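Side-chain contacts in glutathione S-transferase domain (Xanthobacter autotrophicus, PDB 4HZ2), which binds glutathione and probably acts as a transferase that joins this tripeptide to electrophilic substrates: residues V203-W206 and V207-A211; I219-L222 and D223-L226; D194-L197 and A198-P201; F95-T99 and P100-P104; P105-A108 and R109-H113. All coordinates share one frame; numbering follows the deposited sequence. Where two conformers were deposited one is given.

Contact 1. Residues V203-W206 and V207-A211; sequences VLAW and VDRVA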
loop_
_atom_site.group_PDB
_atom_site.type_symbol
_atom_site.label_atom_id
_atom_site.label_comp_id
_atom_site.label_asym_id
_atom_site.label_seq_id
_atom_site.Cartn_x
_atom_site.Cartn_y
_atom_site.Cartn_z
ATOM N N VAL B 203 8.524 -4.852 -19.820
ATOM C CA VAL B 203 8.813 -3.866 -18.767
ATOM C C VAL B 203 9.899 -2.889 -19.230
ATOM O O VAL B 203 9.778 -1.677 -19.023
ATOM C CB VAL B 203 9.210 -4.526 -17.427
ATOM C CG1 VAL B 203 9.514 -3.459 -16.389
ATOM C CG2 VAL B 203 8.076 -5.444 -16.957
ATOM N N LEU B 204 10.946 -3.395 -19.880
ATOM C CA LEU B 204 12.040 -2.528 -20.345
ATOM C C LEU B 204 11.491 -1.504 -21.335
ATOM O O LEU B 204 11.821 -0.303 -21.262
ATOM C CB LEU B 204 13.172 -3.338 -20.977
ATOM C CG LEU B 204 14.378 -2.585 -21.539
ATOM C CD1 LEU B 204 14.990 -1.730 -20.445
ATOM C CD2 LEU B 204 15.410 -3.556 -22.126
ATOM N N ALA B 205 10.620 -1.964 -22.236
ATOM C CA ALA B 205 10.054 -1.097 -23.268
ATOM C C ALA B 205 9.167 -0.033 -22.624
ATOM O O ALA B 205 9.110 1.135 -23.081
ATOM C CB ALA B 205 9.297 -1.916 -24.310
ATOM N N TRP B 206 8.488 -0.415 -21.551
ATOM C CA TRP B 206 7.612 0.514 -20.840
ATOM C C TRP B 206 8.475 1.538 -20.092
ATOM O O TRP B 206 8.182 2.750 -20.130
ATOM C CB TRP B 206 6.693 -0.266 -19.884
ATOM C CG TRP B 206 6.054 0.531 -18.829
ATOM C CD1 TRP B 206 4.891 1.243 -18.927
ATOM C CD2 TRP B 206 6.501 0.642 -17.476
ATOM N NE1 TRP B 206 4.604 1.843 -17.695
ATOM C CE2 TRP B 206 5.576 1.481 -16.790
ATOM C CE3 TRP B 206 7.604 0.134 -16.777
ATOM C CZ2 TRP B 206 5.726 1.813 -15.423
ATOM C CZ3 TRP B 206 7.760 0.461 -15.411
ATOM C CH2 TRP B 206 6.822 1.293 -14.748
ATOM N N VAL B 207 9.555 1.081 -19.450
ATOM C CA VAL B 207 10.475 2.016 -18.805
ATOM C C VAL B 207 10.934 3.087 -19.815
ATOM O O VAL B 207 10.879 4.292 -19.525
ATOM C CB VAL B 207 11.696 1.326 -18.155
ATOM C CG1 VAL B 207 12.778 2.366 -17.812
ATOM C CG2 VAL B 207 11.272 0.506 -16.931
ATOM N N ASP B 208 11.309 2.669 -21.025
ATOM C CA ASP B 208 11.770 3.637 -22.030
ATOM C C ASP B 208 10.663 4.603 -22.458
ATOM O O ASP B 208 10.911 5.799 -22.683
ATOM C CB ASP B 208 12.375 2.938 -23.248
ATOM C CG ASP B 208 13.663 2.184 -22.912
ATOM O OD1 ASP B 208 14.336 2.538 -21.921
ATOM O OD2 ASP B 208 14.008 1.224 -23.640
ATOM N N ARG B 209 9.445 4.083 -22.595
ATOM C CA ARG B 209 8.264 4.860 -22.995
ATOM C C ARG B 209 7.966 5.919 -21.948
ATOM O O ARG B 209 7.708 7.089 -22.268
ATOM C CB ARG B 209 7.081 3.870 -23.128
ATOM C CG ARG B 209 5.763 4.351 -23.666
ATOM C CD ARG B 209 4.824 3.144 -23.734
ATOM N NE ARG B 209 5.360 2.107 -24.616
ATOM C CZ ARG B 209 5.510 0.819 -24.312
ATOM N NH1 ARG B 209 5.127 0.317 -23.139
ATOM N NH2 ARG B 209 6.030 0.003 -25.223
ATOM N N VAL B 210 8.011 5.519 -20.681
ATOM C CA VAL B 210 7.735 6.481 -19.612
ATOM C C VAL B 210 8.857 7.517 -19.566
ATOM O O VAL B 210 8.591 8.729 -19.468
ATOM C CB VAL B 210 7.554 5.800 -18.229
ATOM C CG1 VAL B 210 7.488 6.856 -17.130
ATOM C CG2 VAL B 210 6.300 4.930 -18.227
ATOM N N ALA B 211 10.099 7.076 -19.702
ATOM C CA ALA B 211 11.245 8.003 -19.625
ATOM C C ALA B 211 11.206 9.054 -20.736
ATOM O O ALA B 211 11.757 10.151 -20.586
ATOM C CB ALA B 211 12.570 7.239 -19.661
#
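Trp206 sets its CG anti to the backbone N (chi1 162°) and Val210 keeps CG2 beside its own backbone N, and with these torsions the two side chains, one helical turn apart, lie side by side and point the same way. The Val210 CG2 methyl sits over one face of the indole, displaced toward the rim, in a CH-pi contact 3.9 Å from the centroid of the Trp206 five-membered ring. Val207 crosses the same indole at about a right angle, and its CG2 lies 3.7 Å from Trp206 CE3. The polar corner of the ring looks elsewhere, with NE1 hydrogen-bonded to Asp180. Arg209 bends at chi3 (-60°), which folds the guanidinium back over the preceding turn: Ala205 O lies beneath the centre of one face, and NH1, itself bonded to Pro169 O, stands 3.7 Å from Trp206 CB. Underneath run four i to i+4 backbone bonds, among them Val210 N to Trp206 O at 2.8 Å. The buried indole continues onto Met161 and Leu165 of helix 144-165 and onto Leu183 and Phe184 of helix 178-187, a worked example of an amphipathic helix turning its apolar side, with Trp206 and Val210, inward in the all-helical C-terminal domain of a glutathione transferase.

Contact 2. Residues I219-L222 and D223-L226; sequences IPPL and DEIL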
loop_
_atom_site.group_PDB
_atom_site.type_symbol
_atom_site.label_atom_id
_atom_site.label_comp_id
_atom_site.label_asym_id
_atom_site.label_seq_id
_atom_site.Cartn_x
_atom_site.Cartn_y
_atom_site.Cartn_z
ATOM N N ILE B 219 16.235 9.255 -11.839
ATOM C CA ILE B 219 17.150 9.301 -10.701
ATOM C C ILE B 219 18.544 8.922 -11.217
ATOM O O ILE B 219 18.740 7.833 -11.800
ATOM C CB ILE B 219 16.711 8.334 -9.560
ATOM C CG1 ILE B 219 15.273 8.637 -9.122
ATOM C CG2 ILE B 219 17.690 8.419 -8.377
ATOM C CD1 ILE B 219 14.713 7.619 -8.124
ATOM N N PRO B 220 19.535 9.810 -11.012
ATOM C CA PRO B 220 20.896 9.422 -11.443
ATOM C C PRO B 220 21.387 8.188 -10.659
ATOM O O PRO B 220 20.856 7.886 -9.574
ATOM C CB PRO B 220 21.738 10.666 -11.121
ATOM C CG PRO B 220 20.734 11.808 -10.980
ATOM C CD PRO B 220 19.508 11.148 -10.391
ATOM N N PRO B 221 22.413 7.491 -11.185
ATOM C CA PRO B 221 22.928 6.322 -10.466
ATOM C C PRO B 221 23.358 6.676 -9.040
ATOM O O PRO B 221 24.012 7.708 -8.818
ATOM C CB PRO B 221 24.143 5.897 -11.318
ATOM C CG PRO B 221 23.849 6.429 -12.682
ATOM C CD PRO B 221 23.149 7.738 -12.439
ATOM N N LEU B 222 23.022 5.826 -8.082
ATOM C CA LEU B 222 23.362 6.078 -6.674
ATOM C C LEU B 222 24.847 6.324 -6.469
ATOM O O LEU B 222 25.229 7.169 -5.660
ATOM C CB LEU B 222 22.902 4.910 -5.799
ATOM C CG LEU B 222 21.388 4.790 -5.591
ATOM C CD1 LEU B 222 21.096 3.668 -4.608
ATOM C CD2 LEU B 222 20.840 6.130 -5.084
ATOM N N ASP B 223 25.689 5.592 -7.200
ATOM C CA ASP B 223 27.133 5.776 -7.111
ATOM C C ASP B 223 27.586 7.206 -7.386
ATOM O O ASP B 223 28.673 7.597 -6.978
ATOM C CB ASP B 223 27.839 4.855 -8.102
ATOM C CG ASP B 223 27.957 3.437 -7.593
ATOM O OD1 ASP B 223 27.411 3.148 -6.504
ATOM O OD2 ASP B 223 28.614 2.618 -8.273
ATOM N N GLU B 224 26.750 7.970 -8.088
ATOM C CA GLU B 224 27.108 9.315 -8.550
ATOM C C GLU B 224 26.507 10.399 -7.697
ATOM O O GLU B 224 26.888 11.565 -7.832
ATOM C CB GLU B 224 26.636 9.536 -9.983
ATOM C CG GLU B 224 27.270 8.577 -10.967
ATOM C CD GLU B 224 28.795 8.657 -10.965
ATOM O OE1 GLU B 224 29.369 9.686 -10.493
ATOM O OE2 GLU B 224 29.420 7.694 -11.468
ATOM N N ILE B 225 25.517 10.052 -6.882
ATOM C CA ILE B 225 24.858 11.078 -6.076
ATOM C C ILE B 225 24.955 10.916 -4.567
ATOM O O ILE B 225 24.678 11.892 -3.828
ATOM C CB ILE B 225 23.386 11.267 -6.488
ATOM C CG1 ILE B 225 22.617 9.946 -6.305
ATOM C CG2 ILE B 225 23.310 11.806 -7.919
ATOM C CD1 ILE B 225 21.117 10.124 -6.383
ATOM N N LEU B 226 25.368 9.734 -4.107
ATOM C CA LEU B 226 25.496 9.466 -2.682
ATOM C C LEU B 226 26.919 9.661 -2.179
ATOM O O LEU B 226 27.876 9.320 -2.876
ATOM C CB LEU B 226 25.086 8.021 -2.365
ATOM C CG LEU B 226 23.635 7.598 -2.568
ATOM C CD1 LEU B 226 23.470 6.195 -2.015
ATOM C CD2 LEU B 226 22.674 8.562 -1.882
#
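Leu222 O gathers two backbone donors, Leu226 N at 3.0 Å and Ile225 N at 3.1 Å, and so marks the short helical turn near the C-terminus, where i to i+3 and i to i+4 bonding mix. The first donor arrives almost straight onto the carbonyl, whereas Ile225 N stands well above the carbonyl plane. One residue earlier, Pro221 O receives Glu224 N at 2.8 Å, together with a weak bond from Ile225 N. At the head of the turn Leu222 N is held by Glu192, and Asp223 OD1 makes a long, weak ion pair with Arg138.

Around this framework the packing is aliphatic. Leu222 and Leu226 both carry CG beside the backbone N and run side by side, pointing the same way, with Leu222 CB 4.0 Å from Leu226 CD1; the pair rests on Trp136 of helix 107-137. Ile225 takes a less usual shape, its CG1 lodged between the backbone N and the carbonyl carbon (chi1 60°). That leaves CG2 beside the backbone N, directed to the Pro220 ring, while CD1 extends to Ile219 and Leu222. Proline ring and isoleucine cross at about a right angle, and their nearest approach is Pro220 CB to Ile225 CG2 at 3.7 Å.

Contact 3. Residues D194-L197 and A198-P201; sequences DFDL and AQWP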
loop_
_atom_site.group_PDB
_atom_site.type_symbol
_atom_site.label_atom_id
_atom_site.label_comp_id
_atom_site.label_asym_id
_atom_site.label_seq_id
_atom_site.Cartn_x
_atom_site.Cartn_y
_atom_site.Cartn_z
ATOM N N ASP B 194 19.874 -5.392 -8.653
ATOM C CA ASP B 194 20.387 -6.605 -9.293
ATOM C C ASP B 194 19.325 -7.314 -10.142
ATOM O O ASP B 194 19.328 -8.562 -10.264
ATOM C CB ASP B 194 21.011 -7.556 -8.265
ATOM C CG ASP B 194 22.491 -7.260 -8.002
ATOM O OD1 ASP B 194 23.041 -6.283 -8.551
ATOM O OD2 ASP B 194 23.114 -8.024 -7.241
ATOM N N PHE B 195 18.432 -6.519 -10.752
ATOM C CA PHE B 195 17.498 -7.045 -11.746
ATOM C C PHE B 195 17.900 -6.590 -13.145
ATOM O O PHE B 195 18.111 -5.404 -13.394
ATOM C CB PHE B 195 16.038 -6.616 -11.465
ATOM C CG PHE B 195 15.460 -7.230 -10.224
ATOM C CD1 PHE B 195 14.969 -8.536 -10.231
ATOM C CD2 PHE B 195 15.417 -6.509 -9.043
ATOM C CE1 PHE B 195 14.442 -9.095 -9.074
ATOM C CE2 PHE B 195 14.882 -7.045 -7.895
ATOM C CZ PHE B 195 14.406 -8.350 -7.900
ATOM N N ASP B 196 18.002 -7.536 -14.062
ATOM C CA ASP B 196 18.341 -7.203 -15.440
ATOM C C ASP B 196 17.059 -7.094 -16.273
ATOM O O ASP B 196 16.427 -8.091 -16.596
ATOM C CB ASP B 196 19.308 -8.245 -15.990
ATOM C CG ASP B 196 19.569 -8.080 -17.476
ATOM O OD1 ASP B 196 19.182 -7.040 -18.049
ATOM O OD2 ASP B 196 20.162 -8.999 -18.072
ATOM N N LEU B 197 16.648 -5.876 -16.597
ATOM C CA LEU B 197 15.362 -5.666 -17.260
ATOM C C LEU B 197 15.291 -6.242 -18.661
ATOM O O LEU B 197 14.195 -6.385 -19.198
ATOM C CB LEU B 197 14.971 -4.192 -17.296
ATOM C CG LEU B 197 14.624 -3.593 -15.937
ATOM C CD1 LEU B 197 14.077 -2.211 -16.183
ATOM C CD2 LEU B 197 13.604 -4.456 -15.197
ATOM N N ALA B 198 16.443 -6.592 -19.241
ATOM C CA ALA B 198 16.453 -7.270 -20.532
ATOM C C ALA B 198 15.670 -8.569 -20.438
ATOM O O ALA B 198 15.149 -9.054 -21.447
ATOM C CB ALA B 198 17.884 -7.528 -21.014
ATOM N N GLN B 199 15.595 -9.136 -19.234
ATOM C CA GLN B 199 14.820 -10.366 -19.011
ATOM C C GLN B 199 13.306 -10.140 -18.885
ATOM O O GLN B 199 12.528 -11.120 -18.823
ATOM C CB GLN B 199 15.332 -11.099 -17.772
ATOM C CG GLN B 199 16.811 -11.404 -17.828
ATOM C CD GLN B 199 17.153 -12.248 -19.038
ATOM O OE1 GLN B 199 17.986 -11.864 -19.855
ATOM N NE2 GLN B 199 16.476 -13.388 -19.178
ATOM N N TRP B 200 12.894 -8.869 -18.834
ATOM C CA TRP B 200 11.482 -8.479 -18.834
ATOM C C TRP B 200 11.299 -7.434 -19.928
ATOM O O TRP B 200 11.137 -6.242 -19.643
ATOM C CB TRP B 200 11.063 -7.882 -17.469
ATOM C CG TRP B 200 11.053 -8.923 -16.351
ATOM C CD1 TRP B 200 10.008 -9.726 -16.000
ATOM C CD2 TRP B 200 12.141 -9.267 -15.470
ATOM N NE1 TRP B 200 10.369 -10.558 -14.953
ATOM C CE2 TRP B 200 11.668 -10.289 -14.601
ATOM C CE3 TRP B 200 13.465 -8.812 -15.322
ATOM C CZ2 TRP B 200 12.477 -10.872 -13.600
ATOM C CZ3 TRP B 200 14.268 -9.382 -14.308
ATOM C CH2 TRP B 200 13.761 -10.406 -13.462
ATOM N N PRO B 201 11.324 -7.870 -21.185
ATOM C CA PRO B 201 11.440 -6.924 -22.280
ATOM C C PRO B 201 10.263 -5.970 -22.400
ATOM O O PRO B 201 10.454 -4.848 -22.871
ATOM C CB PRO B 201 11.573 -7.826 -23.535
ATOM C CG PRO B 201 11.152 -9.191 -23.095
ATOM C CD PRO B 201 11.445 -9.274 -21.621
#
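Asp196 supplies the polar side of the contact twice over, once through its carboxylate and once through its backbone. With CG anti to the backbone N (chi1 172°), Asp196 OD1 reaches forward to Ala198 N at 3.0 Å, closing an Asx turn; the N-H meets the oxygen from above the carboxylate plane. Asp196 O accepts Gln199 N, also at 3.0 Å, and the next carbonyl repeats the i to i+3 pattern, with Trp200 N 2.8 Å from Leu197 O. Both donors stand above their carbonyl planes, as the tight winding of this 3-10 turn imposes.

The aromatic contacts belong to Trp200. The six-membered end of its indole comes to the edge of the Phe195 ring, Trp200 CH2 lying 3.9 Å from Phe195 CD1. Asp196 O meets the indole at its own edge, near the ring plane and 3.3 Å from Trp200 CE3. Gln199 CB covers part of one indole face, toward the rim, and Trp200 NE1 is bonded to Asp159 of helix 144-165.

The remaining apolar contact here is loose, Leu197 CD2 to Trp200 CE3 at 4.4 Å; Leu197 packs also on Leu204 and Val207 of helix 201-211.

Trp200 holds the N-cap position of that helix, making the turn its lead-in. The chemistry implies a division of labour in which a surface carboxylate ties up an early N-H of the turn, where its negative charge is probably welcome, while the two aromatic rings anchor the loop on Leu158.

Contact 4. Residues F95-T99 and P100-P104; sequences FAEGT and PWLPP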
loop_
_atom_site.group_PDB
_atom_site.type_symbol
_atom_site.label_atom_id
_atom_site.label_comp_id
_atom_site.label_asym_id
_atom_site.label_seq_id
_atom_site.Cartn_x
_atom_site.Cartn_y
_atom_site.Cartn_z
ATOM N N PHE B 95 -1.978 15.453 -5.692
ATOM C CA PHE B 95 -1.616 16.423 -6.735
ATOM C C PHE B 95 -2.057 16.079 -8.152
ATOM O O PHE B 95 -2.165 16.967 -8.990
ATOM C CB PHE B 95 -0.125 16.733 -6.681
ATOM C CG PHE B 95 0.260 17.447 -5.421
ATOM C CD1 PHE B 95 0.822 16.738 -4.363
ATOM C CD2 PHE B 95 -0.026 18.811 -5.257
ATOM C CE1 PHE B 95 1.141 17.361 -3.177
ATOM C CE2 PHE B 95 0.296 19.453 -4.058
ATOM C CZ PHE B 95 0.909 18.723 -3.024
ATOM N N ALA B 96 -2.313 14.797 -8.438
ATOM C CA ALA B 96 -2.738 14.441 -9.778
ATOM C C ALA B 96 -4.229 14.649 -9.988
ATOM O O ALA B 96 -4.707 14.675 -11.126
ATOM C CB ALA B 96 -2.345 13.023 -10.077
ATOM N N GLU B 97 -4.957 14.865 -8.891
ATOM C CA GLU B 97 -6.401 15.035 -8.943
ATOM C C GLU B 97 -6.761 16.179 -9.887
ATOM O O GLU B 97 -6.205 17.285 -9.774
ATOM C CB GLU B 97 -6.924 15.294 -7.523
ATOM C CG GLU B 97 -8.424 15.256 -7.351
ATOM C CD GLU B 97 -9.013 13.874 -7.591
ATOM O OE1 GLU B 97 -9.750 13.747 -8.585
ATOM O OE2 GLU B 97 -8.759 12.924 -6.781
ATOM N N GLY B 98 -7.675 15.918 -10.827
ATOM C CA GLY B 98 -8.129 16.928 -11.815
ATOM C C GLY B 98 -7.157 17.186 -12.965
ATOM O O GLY B 98 -7.322 18.142 -13.730
ATOM N N THR B 99 -6.127 16.342 -13.074
ATOM C CA THR B 99 -5.177 16.395 -14.195
ATOM C C THR B 99 -5.286 15.094 -15.014
ATOM O O THR B 99 -5.861 14.116 -14.552
ATOM C CB THR B 99 -3.708 16.547 -13.720
ATOM O OG1 THR B 99 -3.177 15.270 -13.287
ATOM C CG2 THR B 99 -3.609 17.567 -12.598
ATOM N N PRO B 100 -4.742 15.085 -16.236
ATOM C CA PRO B 100 -4.793 13.841 -17.012
ATOM C C PRO B 100 -3.980 12.719 -16.367
ATOM O O PRO B 100 -4.047 11.559 -16.830
ATOM C CB PRO B 100 -4.171 14.225 -18.363
ATOM C CG PRO B 100 -4.219 15.727 -18.425
ATOM C CD PRO B 100 -4.238 16.239 -17.014
ATOM N N TRP B 101 -3.217 13.011 -15.310
ATOM C CA TRP B 101 -2.450 11.918 -14.654
ATOM C C TRP B 101 -3.340 11.039 -13.756
ATOM O O TRP B 101 -2.893 9.979 -13.272
ATOM C CB TRP B 101 -1.282 12.482 -13.821
ATOM C CG TRP B 101 -0.194 12.969 -14.707
ATOM C CD1 TRP B 101 0.031 14.265 -15.144
ATOM C CD2 TRP B 101 0.794 12.156 -15.338
ATOM N NE1 TRP B 101 1.113 14.286 -15.990
ATOM C CE2 TRP B 101 1.594 13.005 -16.134
ATOM C CE3 TRP B 101 1.086 10.788 -15.292
ATOM C CZ2 TRP B 101 2.673 12.530 -16.874
ATOM C CZ3 TRP B 101 2.159 10.312 -16.027
ATOM C CH2 TRP B 101 2.948 11.187 -16.803
ATOM N N LEU B 102 -4.574 11.492 -13.475
ATOM C CA LEU B 102 -5.473 10.709 -12.624
ATOM C C LEU B 102 -6.883 10.663 -13.204
ATOM O O LEU B 102 -7.571 11.695 -13.236
ATOM C CB LEU B 102 -5.533 11.272 -11.207
ATOM C CG LEU B 102 -6.312 10.432 -10.189
ATOM C CD1 LEU B 102 -5.747 9.004 -10.008
ATOM C CD2 LEU B 102 -6.360 11.129 -8.842
ATOM N N PRO B 103 -7.320 9.479 -13.676
ATOM C CA PRO B 103 -8.685 9.389 -14.189
ATOM C C PRO B 103 -9.701 9.707 -13.093
ATOM O O PRO B 103 -9.414 9.519 -11.909
ATOM C CB PRO B 103 -8.837 7.907 -14.609
ATOM C CG PRO B 103 -7.456 7.392 -14.709
ATOM C CD PRO B 103 -6.580 8.216 -13.806
ATOM N N PRO B 104 -10.917 10.083 -13.491
ATOM C CA PRO B 104 -11.979 10.295 -12.522
ATOM C C PRO B 104 -12.480 8.963 -11.961
ATOM O O PRO B 104 -12.177 7.887 -12.511
ATOM C CB PRO B 104 -13.083 10.940 -13.358
ATOM C CG PRO B 104 -12.883 10.355 -14.737
ATOM C CD PRO B 104 -11.386 10.191 -14.885
HETATM O O HOH W 1 -8.757 13.360 -11.514
#
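Thr99 turns its hydroxyl toward Trp101 and Ala96 at once: OG1 sits between the backbone N and the carbonyl carbon (chi1 80°), accepts Trp101 N at 3.0 Å and donates to Ala96 O at 2.7 Å. The same oxygen lies at the edge of the Trp101 indole, in its plane. Ala96 O takes Thr99 N as well, closing a type II turn, and Leu102 N returns to Thr99 O at 3.1 Å in a nearly straight bond (170°) that closes the type I turn behind it. Beside the hydroxyl, Ala96 CB meets two methylenes, Trp101 CB at 3.9 Å and Leu102 CB at 3.8 Å. Glu97 and Leu102 cross at a slant; the carboxylate oxygen Glu97 OE2 passes 3.6 Å from Leu102 CD2 on its way to a salt bridge with Arg109. Water 1 accepts from Gly98 N, near Glu97 OE1 and Leu102 O. A valine in place of Thr99 would probably leave Trp101 N without this acceptor and take from Ala96 O one of its two donors. The chemistry thus implies two successive beta turns coupled by one bifunctional hydroxyl, shaping the exit from helix 88-96 as the chain leaves the thioredoxin-like N-terminal domain.

Contact 5. Residues P105-A108 and R109-H113; sequences PGLA and RTRVH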
loop_
_atom_site.group_PDB
_atom_site.type_symbol
_atom_site.label_atom_id
_atom_site.label_comp_id
_atom_site.label_asym_id
_atom_site.label_seq_id
_atom_site.Cartn_x
_atom_site.Cartn_y
_atom_site.Cartn_z
ATOM N N PRO B 105 -13.227 9.017 -10.858
ATOM C CA PRO B 105 -13.761 7.772 -10.296
ATOM C C PRO B 105 -14.458 6.935 -11.359
ATOM O O PRO B 105 -15.112 7.470 -12.272
ATOM C CB PRO B 105 -14.715 8.271 -9.209
ATOM C CG PRO B 105 -14.070 9.551 -8.746
ATOM C CD PRO B 105 -13.532 10.185 -10.012
ATOM N N GLY B 106 -14.283 5.623 -11.243
ATOM C CA GLY B 106 -14.792 4.670 -12.224
ATOM C C GLY B 106 -13.720 3.625 -12.432
ATOM O O GLY B 106 -12.726 3.592 -11.690
ATOM N N LEU B 107 -13.896 2.793 -13.455
ATOM C CA LEU B 107 -13.003 1.661 -13.701
ATOM C C LEU B 107 -11.565 2.102 -13.837
ATOM O O LEU B 107 -10.679 1.456 -13.269
ATOM C CB LEU B 107 -13.415 0.896 -14.970
ATOM C CG LEU B 107 -12.575 -0.334 -15.320
ATOM C CD1 LEU B 107 -12.737 -1.402 -14.248
ATOM C CD2 LEU B 107 -12.935 -0.882 -16.697
ATOM N N ALA B 108 -11.308 3.185 -14.586
ATOM C CA ALA B 108 -9.924 3.586 -14.812
ATOM C C ALA B 108 -9.257 4.000 -13.484
ATOM O O ALA B 108 -8.091 3.635 -13.209
ATOM C CB ALA B 108 -9.804 4.699 -15.857
ATOM N N ARG B 109 -9.950 4.768 -12.660
ATOM C CA ARG B 109 -9.392 5.175 -11.367
ATOM C C ARG B 109 -9.142 3.941 -10.493
ATOM O O ARG B 109 -8.132 3.836 -9.788
ATOM C CB ARG B 109 -10.371 6.107 -10.669
ATOM C CG ARG B 109 -9.960 6.461 -9.264
ATOM C CD ARG B 109 -8.753 7.379 -9.247
ATOM N NE ARG B 109 -8.771 8.207 -8.048
ATOM C CZ ARG B 109 -9.323 9.413 -7.986
ATOM N NH1 ARG B 109 -9.899 9.945 -9.058
ATOM N NH2 ARG B 109 -9.299 10.095 -6.847
ATOM N N THR B 110 -10.103 3.009 -10.523
ATOM C CA THR B 110 -9.930 1.794 -9.733
ATOM C C THR B 110 -8.713 0.986 -10.193
ATOM O O THR B 110 -7.945 0.462 -9.355
ATOM C CB THR B 110 -11.194 0.957 -9.740
ATOM O OG1 THR B 110 -12.159 1.634 -8.940
ATOM C CG2 THR B 110 -10.952 -0.430 -9.146
ATOM N N ARG B 111 -8.521 0.893 -11.511
ATOM C CA ARG B 111 -7.317 0.216 -12.022
ATOM C C ARG B 111 -6.049 0.907 -11.540
ATOM O O ARG B 111 -5.063 0.237 -11.184
ATOM C CB ARG B 111 -7.311 0.096 -13.543
ATOM C CG ARG B 111 -8.438 -0.778 -14.062
ATOM C CD ARG B 111 -8.329 -2.186 -13.508
ATOM N NE ARG B 111 -9.279 -3.078 -14.169
ATOM C CZ ARG B 111 -9.846 -4.122 -13.576
ATOM N NH1 ARG B 111 -9.530 -4.393 -12.316
ATOM N NH2 ARG B 111 -10.711 -4.886 -14.254
ATOM N N VAL B 112 -6.076 2.252 -11.510
ATOM C CA VAL B 112 -4.945 2.986 -10.956
ATOM C C VAL B 112 -4.723 2.591 -9.474
ATOM O O VAL B 112 -3.601 2.290 -9.057
ATOM C CB VAL B 112 -5.112 4.525 -11.056
ATOM C CG1 VAL B 112 -4.048 5.214 -10.194
ATOM C CG2 VAL B 112 -5.007 4.992 -12.495
ATOM N N HIS B 113 -5.781 2.634 -8.656
ATOM C CA HIS B 113 -5.657 2.245 -7.244
ATOM C C HIS B 113 -5.038 0.878 -7.094
ATOM O O HIS B 113 -4.190 0.684 -6.221
ATOM C CB HIS B 113 -7.013 2.263 -6.525
ATOM C CG HIS B 113 -7.619 3.624 -6.438
ATOM N ND1 HIS B 113 -8.980 3.828 -6.419
ATOM C CD2 HIS B 113 -7.050 4.858 -6.285
ATOM C CE1 HIS B 113 -9.228 5.128 -6.297
ATOM N NE2 HIS B 113 -8.079 5.773 -6.234
HETATM O O HOH W 2 -13.226 4.364 -8.695
#
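Arg109, Ala108 and Leu107 carry most of this contact in the first turns of helix 107-137, which opens the C-terminal domain and has Gly106 at its N-cap. Arg109, in one of its two conformers, keeps CG anti to the backbone N and bends at chi2 (71°), running alongside Pro105 in the same direction with NH1 3.8 Å from Pro105 CD; that nitrogen bonds to Pro103 O. Ala108 works mainly through its backbone, its O accepting Val112 N at 3.0 Å and lying against Val112 CG2, while its methyl packs on Pro103. Leu107 lends CD1 to one face of the Arg111 guanidinium, 3.8 Å from NE, the two side chains crossing at a slant; its O takes Arg111 N at 2.8 Å. Beyond the leucine, Arg111 NH1 is shared by Glu114 and by Ala84 O of the second subunit. With an alanine at Arg111, Leu107 CD1 would probably lose its flat partner, Glu114 its charged mate and Ala84 O of the second subunit this donor.

Gly106 has backbone angles that would press a side chain against the preceding carbonyl. Its O receives Thr110 N at 2.9 Å, while Thr110 OG1 bonds to His94 of the second subunit. Water 2 accepts from Gly106 N at 3.0 Å and lies 2.9 Å from Thr110 OG1.

Overall arrangement
Contact 3 lies at the surface, whereas the other four are partly buried. Contacts 1 and 3 serve one element, helix 201-211: contact 3 is the lead-in, contact 1 the body, and they meet where Leu197 packs on Leu204 and Val207. Contacts 4 and 5 likewise adjoin, joined by Arg109 across the passage from N-terminal to C-terminal domain; contact 5 borders the second subunit broadly, contact 4 through Glu97. Contact 2 stands apart at the tail, its centre about 34 Å from that of contact 5. Chemistry follows place: an indole and methyls dominate contact 1, aliphatic and proline surfaces contact 2, a carboxylate and a hydroxyl organise contacts 3 and 4, and arginines prevail near the dimer interface.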